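Local structure of malate dehydrogenase (Naegleria fowleri, 6UM4) at residues M248-H253 with A336-K341; L218-A223 with K341-W346; N244-T249 with V354-P359; R273-G278 with S373-C378. The protein probably catalyses the reversible, nicotinamide-cofactor-dependent oxidation of malate to oxaloacetate as a two-domain dehydrogenase. All coordinates share one frame; numbering follows the deposited sequence.

In the fold
From the N-terminal side, strand 218-221 is the first partner, and contact 2 closes a long loop by bringing it under helix 332-348. Contact 3 starts on the next strand, 245-247, and reaches past that helix to strand 353-359, so its loop crosses that of contact 2. Contact 1 sets out from the end of the same segment and returns to an earlier part of helix 332-348; its loop lies wholly within that of contact 2. Contact 4, from 273-278 to 373-378, crosses all three. Contacts 2 and 3 tie the Rossmann sheet to the C-terminal domain, contact 1 packs two helices beside that junction, and contact 4 joins two antiparallel sheets of the C-terminal domain.

Contact 1 (M248-H253 with A336-K341); sequences MTRLDH and ADAAIK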
loop_
_atom_site.group_PDB
_atom_site.type_symbol
_atom_site.label_atom_id
_atom_site.label_comp_id
_atom_site.label_asym_id
_atom_site.label_seq_id
_atom_site.Cartn_x
_atom_site.Cartn_y
_atom_site.Cartn_z
ATOM N N MET A 248 -7.699 -2.417 17.563
ATOM C CA MET A 248 -8.198 -1.802 16.333
ATOM C C MET A 248 -9.622 -2.237 15.992
ATOM O O MET A 248 -9.863 -3.408 15.671
ATOM C CB MET A 248 -7.299 -2.128 15.148
ATOM C CG MET A 248 -7.645 -1.224 13.988
ATOM S SD MET A 248 -6.567 -1.407 12.570
ATOM C CE MET A 248 -7.143 -3.016 11.997
ATOM N N THR A 249 -10.555 -1.286 16.004
ATOM C CA THR A 249 -11.882 -1.474 15.416
ATOM C C THR A 249 -12.096 -0.547 14.229
ATOM O O THR A 249 -13.227 -0.408 13.736
ATOM C CB THR A 249 -12.964 -1.228 16.460
ATOM O OG1 THR A 249 -12.724 0.042 17.074
ATOM C CG2 THR A 249 -12.897 -2.311 17.516
ATOM N N ARG A 250 -11.024 0.115 13.785
ATOM C CA ARG A 250 -11.133 1.103 12.731
ATOM C C ARG A 250 -11.610 0.471 11.442
ATOM O O ARG A 250 -12.214 1.151 10.612
ATOM C CB ARG A 250 -9.772 1.780 12.523
ATOM C CG ARG A 250 -9.762 2.919 11.502
ATOM C CD ARG A 250 -10.910 3.887 11.773
ATOM N NE ARG A 250 -10.836 5.044 10.899
ATOM C CZ ARG A 250 -10.129 6.139 11.153
ATOM N NH1 ARG A 250 -9.424 6.241 12.280
ATOM N NH2 ARG A 250 -10.114 7.130 10.259
ATOM N N LEU A 251 -11.334 -0.824 11.242
ATOM C CA LEU A 251 -11.774 -1.463 10.010
ATOM C C LEU A 251 -13.277 -1.729 10.056
ATOM O O LEU A 251 -13.982 -1.518 9.060
ATOM C CB LEU A 251 -10.988 -2.748 9.748
ATOM C CG LEU A 251 -11.413 -3.399 8.430
ATOM C CD1 LEU A 251 -11.149 -2.469 7.246
ATOM C CD2 LEU A 251 -10.832 -4.797 8.201
ATOM N N ASP A 252 -13.786 -2.192 11.202
ATOM C CA ASP A 252 -15.233 -2.254 11.386
ATOM C C ASP A 252 -15.854 -0.888 11.120
ATOM O O ASP A 252 -16.848 -0.760 10.386
ATOM C CB ASP A 252 -15.584 -2.741 12.792
ATOM C CG ASP A 252 -14.880 -4.047 13.179
ATOM O OD1 ASP A 252 -14.948 -5.053 12.442
ATOM O OD2 ASP A 252 -14.305 -4.091 14.288
ATOM N N HIS A 253 -15.264 0.146 11.717
ATOM C CA HIS A 253 -15.738 1.514 11.540
ATOM C C HIS A 253 -15.803 1.900 10.064
ATOM O O HIS A 253 -16.849 2.330 9.563
ATOM C CB HIS A 253 -14.817 2.456 12.321
ATOM C CG HIS A 253 -15.178 3.899 12.202
ATOM N ND1 HIS A 253 -15.824 4.585 13.206
ATOM C CD2 HIS A 253 -14.973 4.791 11.204
ATOM C CE1 HIS A 253 -16.009 5.840 12.832
ATOM N NE2 HIS A 253 -15.497 5.993 11.622
ATOM N N ALA A 336 -4.689 -3.334 6.765
ATOM C CA ALA A 336 -3.518 -2.458 6.817
ATOM C C ALA A 336 -3.943 -1.004 6.681
ATOM O O ALA A 336 -3.451 -0.136 7.410
ATOM C CB ALA A 336 -2.515 -2.828 5.715
ATOM N N ASP A 337 -4.890 -0.728 5.774
ATOM C CA ASP A 337 -5.407 0.631 5.626
ATOM C C ASP A 337 -6.017 1.155 6.931
ATOM O O ASP A 337 -5.811 2.316 7.302
ATOM C CB ASP A 337 -6.449 0.678 4.514
ATOM C CG ASP A 337 -7.059 2.049 4.366
ATOM O OD1 ASP A 337 -6.428 2.912 3.711
ATOM O OD2 ASP A 337 -8.169 2.263 4.909
ATOM N N ALA A 338 -6.822 0.334 7.605
ATOM C CA ALA A 338 -7.400 0.756 8.884
ATOM C C ALA A 338 -6.322 1.021 9.929
ATOM O O ALA A 338 -6.452 1.948 10.744
ATOM C CB ALA A 338 -8.374 -0.307 9.387
ATOM N N ALA A 339 -5.269 0.195 9.959
ATOM C CA ALA A 339 -4.166 0.440 10.900
ATOM C C ALA A 339 -3.467 1.759 10.593
ATOM O O ALA A 339 -3.173 2.547 11.492
ATOM C CB ALA A 339 -3.156 -0.709 10.876
ATOM N N ILE A 340 -3.183 2.023 9.321
ATOM C CA ILE A 340 -2.608 3.320 8.985
ATOM C C ILE A 340 -3.522 4.435 9.486
ATOM O O ILE A 340 -3.081 5.359 10.178
ATOM C CB ILE A 340 -2.361 3.426 7.470
ATOM C CG1 ILE A 340 -1.282 2.430 7.033
ATOM C CG2 ILE A 340 -1.895 4.829 7.118
ATOM C CD1 ILE A 340 0.110 2.702 7.604
ATOM N N LYS A 341 -4.825 4.329 9.203
ATOM C CA LYS A 341 -5.736 5.390 9.636
ATOM C C LYS A 341 -5.786 5.492 11.165
ATOM O O LYS A 341 -5.799 6.598 11.726
ATOM C CB LYS A 341 -7.139 5.171 9.061
ATOM C CG LYS A 341 -7.305 5.520 7.554
ATOM C CD LYS A 341 -8.720 5.199 7.102
ATOM C CE LYS A 341 -9.070 5.815 5.748
ATOM N NZ LYS A 341 -8.476 5.084 4.585
#
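Ala338 is the bump of this contact: its methyl group presses into a hollow at the start of helix 250-264. The floor of the hollow is Leu251, whose backbone N lies 3.5 Å from Ala338 CB and whose own CB lies 3.6 Å from it. Arg250 CB forms one flank and Met248 CE another, the latter 4.0 Å from Ala338 CB. A small side chain on the helix thus lets the backbones approach to 5.0 Å between the CA atoms of Leu251 and Ala338.

Met248 supplies the reciprocal bump. Extended through chi1 (-166°) and chi2, its chain carries SD to the helix surface, 3.3 Å from Ala339 N and 3.9 Å from Ala339 CB; the bend at chi3 then turns CE toward Ala338 CB. The sulfur therefore rides over the peptide joining the two alanines.

On the other flank Arg250 leaves its helix start with CG 3.5 Å from Ala338 O, then bends at chi2 and crosses Lys341 at about a right angle. Lys341 CB sits over the centre of one guanidinium face, 3.8 Å from Arg250 CZ. The two cationic ends part: Arg250 forms salt bridges with Asp345 and Asp254, whereas Lys341 NZ turns back to Asp337 and also bonds Gly153 O of the second subunit.

Helix 332-348 is here wedged between neighbours, with Ala339 also touching Leu113 of helix 108-118 and Leu220 of strand 218-221, while Arg250 leans on Val354 of strand 353-359 and Leu251 packs against Asp152 of the second subunit.

Contact 2 (L218-A223 with K341-W346); sequences LVLIVA and KHMHDW
Leu218 runs aslant across one face of the Trp346 indole. Its CB stands almost straight above the six-membered ring, 3.9 Å from the centroid, as a CH-pi contact, and its two methyls continue over the same face, with CD1 4.0 Å from Trp346 CD2 near the fusion bond. The rim of that ring meets something different: Val219 O approaches the edge, near the ring plane, 3.3 Å from Trp346 CH2. The indole is thus slotted beside the strand, with an aliphatic side chain on its face and backbone at its margin.

Two residues along the strand the pattern recurs on a smaller ring. Leu220 CD1 sits over the imidazole of His342, 3.4 Å from its centroid and 11° off the normal, a close CH-pi contact. With NE2 of His342 hydrogen-bonded to Thr246 OG1 on the adjacent strand, the ring is held at its polar end as well as over its face.

Here a helix of the C-terminal domain packs on inner strand 218-221 of the parallel Rossmann sheet, an interdomain contact; the short segments run nearly antiparallel, at 155°, with axes 10.0 Å apart.

Met343 approaches Leu220 differently again. The two side chains slide past each other in opposite directions, and with CG beside the backbone N (chi1 -68°), the bend at chi2 brings Met343 SD to 3.7 Å from Leu220 CB.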
loop_
_atom_site.group_PDB
_atom_site.type_symbol
_atom_site.label_atom_id
_atom_site.label_comp_id
_atom_site.label_asym_id
_atom_site.label_seq_id
_atom_site.Cartn_x
_atom_site.Cartn_y
_atom_site.Cartn_z
ATOM N N LEU A 218 3.058 4.434 21.925
ATOM C CA LEU A 218 1.674 4.117 21.590
ATOM C C LEU A 218 1.659 2.746 20.944
ATOM O O LEU A 218 2.470 2.475 20.047
ATOM C CB LEU A 218 1.045 5.173 20.669
ATOM C CG LEU A 218 1.098 6.618 21.185
ATOM C CD1 LEU A 218 0.478 7.569 20.176
ATOM C CD2 LEU A 218 0.404 6.758 22.580
ATOM N N VAL A 219 0.770 1.878 21.432
ATOM C CA VAL A 219 0.703 0.478 21.016
ATOM C C VAL A 219 -0.666 0.215 20.404
ATOM O O VAL A 219 -1.698 0.422 21.062
ATOM C CB VAL A 219 0.945 -0.481 22.198
ATOM C CG1 VAL A 219 0.955 -1.906 21.712
ATOM C CG2 VAL A 219 2.239 -0.158 22.926
ATOM N N LEU A 220 -0.676 -0.294 19.171
ATOM C CA LEU A 220 -1.905 -0.669 18.483
ATOM C C LEU A 220 -1.920 -2.182 18.334
ATOM O O LEU A 220 -0.974 -2.763 17.795
ATOM C CB LEU A 220 -2.001 0.021 17.114
ATOM C CG LEU A 220 -3.136 -0.496 16.229
ATOM C CD1 LEU A 220 -4.492 -0.288 16.924
ATOM C CD2 LEU A 220 -3.106 0.162 14.867
ATOM N N ILE A 221 -2.972 -2.822 18.829
ATOM C CA ILE A 221 -3.140 -4.267 18.703
ATOM C C ILE A 221 -4.093 -4.537 17.547
ATOM O O ILE A 221 -5.232 -4.064 17.548
ATOM C CB ILE A 221 -3.668 -4.907 19.997
ATOM C CG1 ILE A 221 -2.554 -5.103 21.035
ATOM C CG2 ILE A 221 -4.295 -6.257 19.682
ATOM C CD1 ILE A 221 -2.135 -3.850 21.773
ATOM N N VAL A 222 -3.621 -5.299 16.558
ATOM C CA VAL A 222 -4.430 -5.732 15.426
ATOM C C VAL A 222 -4.799 -7.206 15.541
ATOM O O VAL A 222 -5.921 -7.596 15.210
ATOM C CB VAL A 222 -3.706 -5.452 14.081
ATOM C CG1 VAL A 222 -4.483 -6.044 12.924
ATOM C CG2 VAL A 222 -3.526 -3.960 13.870
ATOM N N ALA A 223 -3.863 -8.036 15.998
ATOM C CA ALA A 223 -4.092 -9.471 16.075
ATOM C C ALA A 223 -5.276 -9.792 16.979
ATOM O O ALA A 223 -5.461 -9.168 18.025
ATOM C CB ALA A 223 -2.843 -10.171 16.601
ATOM N N LYS A 341 -4.825 4.329 9.203
ATOM C CA LYS A 341 -5.736 5.390 9.636
ATOM C C LYS A 341 -5.786 5.492 11.165
ATOM O O LYS A 341 -5.799 6.598 11.726
ATOM C CB LYS A 341 -7.139 5.171 9.061
ATOM C CG LYS A 341 -7.305 5.520 7.554
ATOM C CD LYS A 341 -8.720 5.199 7.102
ATOM C CE LYS A 341 -9.070 5.815 5.748
ATOM N NZ LYS A 341 -8.476 5.084 4.585
ATOM N N HIS A 342 -5.847 4.354 11.853
ATOM C CA HIS A 342 -5.891 4.377 13.313
ATOM C C HIS A 342 -4.670 5.093 13.889
ATOM O O HIS A 342 -4.802 5.983 14.735
ATOM C CB HIS A 342 -6.000 2.952 13.855
ATOM C CG HIS A 342 -5.956 2.862 15.360
ATOM N ND1 HIS A 342 -7.001 2.363 16.108
ATOM C CD2 HIS A 342 -4.988 3.194 16.249
ATOM C CE1 HIS A 342 -6.685 2.399 17.392
ATOM N NE2 HIS A 342 -5.470 2.904 17.509
ATOM N N MET A 343 -3.461 4.701 13.459
ATOM C CA MET A 343 -2.257 5.335 14.002
ATOM C C MET A 343 -2.169 6.796 13.588
ATOM O O MET A 343 -1.819 7.662 14.398
ATOM C CB MET A 343 -1.007 4.586 13.541
ATOM C CG MET A 343 -0.894 3.217 14.121
ATOM S SD MET A 343 -0.903 3.343 15.903
ATOM C CE MET A 343 0.415 4.546 16.197
ATOM N N HIS A 344 -2.476 7.083 12.324
ATOM C CA HIS A 344 -2.400 8.446 11.825
ATOM C C HIS A 344 -3.258 9.389 12.659
ATOM O O HIS A 344 -2.792 10.453 13.086
ATOM C CB HIS A 344 -2.834 8.481 10.361
ATOM C CG HIS A 344 -3.027 9.866 9.846
ATOM N ND1 HIS A 344 -4.175 10.591 10.079
ATOM C CD2 HIS A 344 -2.196 10.682 9.155
ATOM C CE1 HIS A 344 -4.050 11.791 9.543
ATOM N NE2 HIS A 344 -2.861 11.870 8.969
ATOM N N ASP A 345 -4.532 9.024 12.874
ATOM C CA ASP A 345 -5.434 9.833 13.689
ATOM C C ASP A 345 -4.982 9.895 15.154
ATOM O O ASP A 345 -5.081 10.951 15.795
ATOM C CB ASP A 345 -6.859 9.274 13.573
ATOM C CG ASP A 345 -7.425 9.376 12.136
ATOM O OD1 ASP A 345 -6.765 9.999 11.268
ATOM O OD2 ASP A 345 -8.529 8.841 11.872
ATOM N N TRP A 346 -4.475 8.782 15.700
ATOM C CA TRP A 346 -3.980 8.787 17.079
ATOM C C TRP A 346 -2.893 9.841 17.269
ATOM O O TRP A 346 -2.881 10.567 18.274
ATOM C CB TRP A 346 -3.440 7.395 17.430
ATOM C CG TRP A 346 -3.411 7.029 18.911
ATOM C CD1 TRP A 346 -3.747 7.825 19.969
ATOM C CD2 TRP A 346 -3.048 5.750 19.470
ATOM N NE1 TRP A 346 -3.617 7.121 21.155
ATOM C CE2 TRP A 346 -3.199 5.845 20.874
ATOM C CE3 TRP A 346 -2.609 4.533 18.915
ATOM C CZ2 TRP A 346 -2.923 4.775 21.734
ATOM C CZ3 TRP A 346 -2.351 3.464 19.770
ATOM C CH2 TRP A 346 -2.494 3.599 21.170
#

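Contact 3 (N244-T249 with V354-P359); sequences NITAMT and VSMAIP
Ala247 and Ala357 form the tight centre of this contact, an antiparallel hydrogen-bonded pair that stands as a single bridge. Ala247 N donates to Ala357 O at 3.0 Å and a nearly straight 170°; the return bond, Ala357 N to Ala247 O, is 3.1 Å long. The two methyls meet 3.6 Å apart, CB to CB. Beside them Thr246 CB comes within 3.3 Å of Ala357 O, so this carbonyl is hemmed in by both the bond and a side chain.

Away from that centre the packing thins: the short strand segments run at 129° to each other, and the pairing does not extend beyond the single bridge. Toward Pro359, Thr246 keeps looser company, its CG2 4.1 Å from Ile358 CG2. The methyl end of Met356 also reaches this threonine, with CE 3.9 Å from Thr246 OG1, a hydroxyl whose polar partner is His342.

Toward Ser355 a water takes over where direct pairing stops: it donates to Ser355 O at 3.0 Å and lies beside Thr249 N, at a separation too short to be trusted. Thr249 OG1 touches Ser355 CB at 3.6 Å but finds its hydrogen bond with Ser373. Even this looser side is buried.

The bridge joins strand 245-247, outermost in the parallel Rossmann sheet, to strand 353-359, outermost in an antiparallel sheet, and so splices the nucleotide-binding fold to the C-terminal domain characteristic of lactate and malate dehydrogenases.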
loop_
_atom_site.group_PDB
_atom_site.type_symbol
_atom_site.label_atom_id
_atom_site.label_comp_id
_atom_site.label_asym_id
_atom_site.label_seq_id
_atom_site.Cartn_x
_atom_site.Cartn_y
_atom_site.Cartn_z
ATOM N N ASN A 244 -2.514 4.416 26.334
ATOM C CA ASN A 244 -1.543 4.349 25.246
ATOM C C ASN A 244 -1.514 2.993 24.542
ATOM O O ASN A 244 -0.702 2.807 23.631
ATOM C CB ASN A 244 -0.135 4.697 25.776
ATOM C CG ASN A 244 0.006 6.167 26.109
ATOM O OD1 ASN A 244 -0.859 6.967 25.769
ATOM N ND2 ASN A 244 1.071 6.528 26.785
ATOM N N ILE A 245 -2.347 2.040 24.956
ATOM C CA ILE A 245 -2.465 0.738 24.307
ATOM C C ILE A 245 -3.911 0.559 23.880
ATOM O O ILE A 245 -4.799 0.472 24.736
ATOM C CB ILE A 245 -2.045 -0.403 25.249
ATOM C CG1 ILE A 245 -0.631 -0.174 25.787
ATOM C CG2 ILE A 245 -2.186 -1.753 24.558
ATOM C CD1 ILE A 245 -0.168 -1.272 26.732
ATOM N N THR A 246 -4.157 0.484 22.566
ATOM C CA THR A 246 -5.518 0.296 22.082
ATOM C C THR A 246 -5.590 -0.902 21.145
ATOM O O THR A 246 -4.580 -1.406 20.652
ATOM C CB THR A 246 -6.033 1.545 21.366
ATOM O OG1 THR A 246 -5.184 1.841 20.254
ATOM C CG2 THR A 246 -6.032 2.733 22.312
ATOM N N ALA A 247 -6.814 -1.341 20.883
ATOM C CA ALA A 247 -7.075 -2.399 19.928
ATOM C C ALA A 247 -7.842 -1.808 18.744
ATOM O O ALA A 247 -8.539 -0.798 18.885
ATOM C CB ALA A 247 -7.854 -3.538 20.596
ATOM N N MET A 248 -7.699 -2.417 17.563
ATOM C CA MET A 248 -8.198 -1.802 16.333
ATOM C C MET A 248 -9.622 -2.237 15.992
ATOM O O MET A 248 -9.863 -3.408 15.671
ATOM C CB MET A 248 -7.299 -2.128 15.148
ATOM C CG MET A 248 -7.645 -1.224 13.988
ATOM S SD MET A 248 -6.567 -1.407 12.570
ATOM C CE MET A 248 -7.143 -3.016 11.997
ATOM N N THR A 249 -10.555 -1.286 16.004
ATOM C CA THR A 249 -11.882 -1.474 15.416
ATOM C C THR A 249 -12.096 -0.547 14.229
ATOM O O THR A 249 -13.227 -0.408 13.736
ATOM C CB THR A 249 -12.964 -1.228 16.460
ATOM O OG1 THR A 249 -12.724 0.042 17.074
ATOM C CG2 THR A 249 -12.897 -2.311 17.516
ATOM N N VAL A 354 -14.036 8.777 15.472
ATOM C CA VAL A 354 -13.500 7.506 15.021
ATOM C C VAL A 354 -13.725 6.506 16.141
ATOM O O VAL A 354 -14.036 6.870 17.281
ATOM C CB VAL A 354 -12.005 7.595 14.613
ATOM C CG1 VAL A 354 -11.842 8.572 13.465
ATOM C CG2 VAL A 354 -11.128 8.006 15.802
ATOM N N SER A 355 -13.652 5.229 15.780
ATOM C CA SER A 355 -13.765 4.140 16.740
ATOM C C SER A 355 -12.380 3.614 17.079
ATOM O O SER A 355 -11.551 3.414 16.189
ATOM C CB SER A 355 -14.639 3.005 16.205
ATOM O OG SER A 355 -15.970 3.435 15.943
ATOM N N MET A 356 -12.145 3.412 18.371
ATOM C CA MET A 356 -10.973 2.767 18.940
ATOM C C MET A 356 -11.446 1.921 20.112
ATOM O O MET A 356 -12.347 2.339 20.842
ATOM C CB MET A 356 -9.944 3.797 19.444
ATOM C CG MET A 356 -9.367 4.727 18.342
ATOM S SD MET A 356 -8.375 6.086 19.032
ATOM C CE MET A 356 -6.827 5.249 19.401
ATOM N N ALA A 357 -10.860 0.729 20.279
ATOM C CA ALA A 357 -11.069 -0.101 21.468
ATOM C C ALA A 357 -10.089 0.336 22.551
ATOM O O ALA A 357 -8.875 0.139 22.412
ATOM C CB ALA A 357 -10.884 -1.580 21.140
ATOM N N ILE A 358 -10.609 0.888 23.642
ATOM C CA ILE A 358 -9.775 1.595 24.614
ATOM C C ILE A 358 -10.059 1.032 26.005
ATOM O O ILE A 358 -11.094 0.380 26.224
ATOM C CB ILE A 358 -10.029 3.120 24.559
ATOM C CG1 ILE A 358 -11.409 3.439 25.154
ATOM C CG2 ILE A 358 -10.000 3.622 23.102
ATOM C CD1 ILE A 358 -11.776 4.904 25.131
ATOM N N PRO A 359 -9.150 1.237 26.969
ATOM C CA PRO A 359 -9.454 0.808 28.343
ATOM C C PRO A 359 -10.679 1.532 28.871
ATOM O O PRO A 359 -10.774 2.764 28.819
ATOM C CB PRO A 359 -8.191 1.181 29.138
ATOM C CG PRO A 359 -7.516 2.233 28.312
ATOM C CD PRO A 359 -7.805 1.829 26.873
HETATM O O HOH W 1 -9.720 1.083 15.857
#

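Contact 4 (R273-G278 with S373-C378); sequences RFAIWG and SMPVQC
Gly278 and Ser373 make one antiparallel hydrogen-bonded pair between segments running at 152°, with Gly278 N reaching Ser373 O at 3.1 Å and Ser373 N reaching Gly278 O at 2.9 Å. Asn227 is a further partner of Gly278 O. Next to the bridge Trp277 CA adds a CA-H...O contact to Ser373 O, at 3.2 Å.

The side chain of Ser373 extends the grip two residues back along the strand, to Ile276. With OG anti to the backbone N (chi1 -172°), the hydroxyl turns back to the neighbouring strand and donates to Ile276 O at 2.7 Å, coming from above the carbonyl plane, 51° out of it.

In the C-terminal domain this bridge brings strand 271-277, the middle of one three-stranded antiparallel sheet, against strand 371-380, the middle of another. Beyond it the hydrogen bonding gives way to packing on Pro375.

Trp277 crosses the proline obliquely; Pro375 CD lies over the indole face, offset toward its rim, 3.5 Å from the centroid of the six-membered ring in a CH-pi contact, while NE1 bonds Asp287. Ala275 touches another part of the same pyrrolidine, its CB an unusually tight 3.4 Å from Pro375 CB.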
loop_
_atom_site.group_PDB
_atom_site.type_symbol
_atom_site.label_atom_id
_atom_site.label_comp_id
_atom_site.label_asym_id
_atom_site.label_seq_id
_atom_site.Cartn_x
_atom_site.Cartn_y
_atom_site.Cartn_z
ATOM N N ARG A 273 -20.446 11.355 12.620
ATOM C CA ARG A 273 -20.934 10.821 13.887
ATOM C C ARG A 273 -21.369 9.357 13.769
ATOM O O ARG A 273 -22.522 8.991 14.031
ATOM C CB ARG A 273 -22.071 11.690 14.413
ATOM C CG ARG A 273 -21.663 13.124 14.637
ATOM C CD ARG A 273 -22.880 14.026 14.621
ATOM N NE ARG A 273 -23.813 13.666 15.682
ATOM C CZ ARG A 273 -23.848 14.271 16.864
ATOM N NH1 ARG A 273 -22.990 15.251 17.121
ATOM N NH2 ARG A 273 -24.728 13.899 17.792
ATOM N N PHE A 274 -20.420 8.522 13.350
ATOM C CA PHE A 274 -20.579 7.074 13.321
ATOM C C PHE A 274 -19.583 6.440 14.286
ATOM O O PHE A 274 -18.486 6.969 14.494
ATOM C CB PHE A 274 -20.356 6.519 11.888
ATOM C CG PHE A 274 -20.496 5.025 11.794
ATOM C CD1 PHE A 274 -21.738 4.428 11.998
ATOM C CD2 PHE A 274 -19.402 4.228 11.537
ATOM C CE1 PHE A 274 -21.882 3.051 11.930
ATOM C CE2 PHE A 274 -19.528 2.860 11.456
ATOM C CZ PHE A 274 -20.768 2.264 11.653
ATOM N N ALA A 275 -19.955 5.298 14.867
ATOM C CA ALA A 275 -19.062 4.638 15.817
ATOM C C ALA A 275 -19.382 3.150 15.930
ATOM O O ALA A 275 -20.520 2.723 15.728
ATOM C CB ALA A 275 -19.151 5.288 17.200
ATOM N N ILE A 276 -18.359 2.383 16.286
ATOM C CA ILE A 276 -18.459 0.967 16.635
ATOM C C ILE A 276 -18.292 0.839 18.151
ATOM O O ILE A 276 -17.332 1.374 18.713
ATOM C CB ILE A 276 -17.382 0.162 15.885
ATOM C CG1 ILE A 276 -17.487 0.412 14.375
ATOM C CG2 ILE A 276 -17.424 -1.307 16.225
ATOM C CD1 ILE A 276 -18.751 -0.137 13.723
ATOM N N TRP A 277 -19.233 0.162 18.819
ATOM C CA TRP A 277 -19.115 -0.125 20.250
ATOM C C TRP A 277 -18.744 -1.588 20.471
ATOM O O TRP A 277 -19.200 -2.477 19.750
ATOM C CB TRP A 277 -20.422 0.144 21.008
ATOM C CG TRP A 277 -20.961 1.547 20.969
ATOM C CD1 TRP A 277 -21.708 2.108 19.971
ATOM C CD2 TRP A 277 -20.875 2.536 22.005
ATOM N NE1 TRP A 277 -22.028 3.402 20.287
ATOM C CE2 TRP A 277 -21.547 3.685 21.541
ATOM C CE3 TRP A 277 -20.278 2.568 23.266
ATOM C CZ2 TRP A 277 -21.641 4.847 22.296
ATOM C CZ3 TRP A 277 -20.367 3.719 24.007
ATOM C CH2 TRP A 277 -21.043 4.848 23.520
ATOM N N GLY A 278 -17.948 -1.844 21.507
ATOM C CA GLY A 278 -17.785 -3.213 21.976
ATOM C C GLY A 278 -16.531 -3.949 21.525
ATOM O O GLY A 278 -15.451 -3.365 21.419
ATOM N N SER A 373 -14.571 -0.761 22.433
ATOM C CA SER A 373 -14.640 0.251 21.390
ATOM C C SER A 373 -15.714 1.273 21.727
ATOM O O SER A 373 -16.795 0.931 22.232
ATOM C CB SER A 373 -14.929 -0.415 20.040
ATOM O OG SER A 373 -14.831 0.480 18.938
ATOM N N MET A 374 -15.391 2.544 21.514
ATOM C CA MET A 374 -16.302 3.640 21.816
ATOM C C MET A 374 -16.097 4.730 20.778
ATOM O O MET A 374 -15.009 4.847 20.207
ATOM C CB MET A 374 -16.052 4.222 23.218
ATOM C CG MET A 374 -16.064 3.228 24.353
ATOM S SD MET A 374 -15.790 4.004 25.972
ATOM C CE MET A 374 -15.189 2.550 26.842
ATOM N N PRO A 375 -17.094 5.586 20.558
ATOM C CA PRO A 375 -16.852 6.804 19.764
ATOM C C PRO A 375 -15.862 7.702 20.483
ATOM O O PRO A 375 -16.071 8.076 21.643
ATOM C CB PRO A 375 -18.232 7.466 19.690
ATOM C CG PRO A 375 -19.008 6.881 20.885
ATOM C CD PRO A 375 -18.502 5.462 20.981
ATOM N N VAL A 376 -14.766 8.035 19.799
ATOM C CA VAL A 376 -13.764 8.935 20.356
ATOM C C VAL A 376 -13.406 10.013 19.345
ATOM O O VAL A 376 -13.594 9.861 18.133
ATOM C CB VAL A 376 -12.481 8.212 20.797
ATOM C CG1 VAL A 376 -12.808 7.053 21.726
ATOM C CG2 VAL A 376 -11.651 7.787 19.565
ATOM N N GLN A 377 -12.896 11.120 19.873
ATOM C CA GLN A 377 -12.233 12.147 19.093
ATOM C C GLN A 377 -10.741 12.058 19.369
ATOM O O GLN A 377 -10.322 12.112 20.534
ATOM C CB GLN A 377 -12.734 13.542 19.450
ATOM C CG GLN A 377 -12.040 14.609 18.623
ATOM C CD GLN A 377 -12.794 15.907 18.620
ATOM O OE1 GLN A 377 -14.004 15.931 18.841
ATOM N NE2 GLN A 377 -12.090 17.000 18.344
ATOM N N CYS A 378 -9.946 11.913 18.312
ATOM C CA CYS A 378 -8.490 11.930 18.432
ATOM C C CYS A 378 -8.010 13.361 18.259
ATOM O O CYS A 378 -8.177 13.951 17.192
ATOM C CB CYS A 378 -7.834 11.005 17.409
ATOM S SG CYS A 378 -8.005 9.245 17.822
#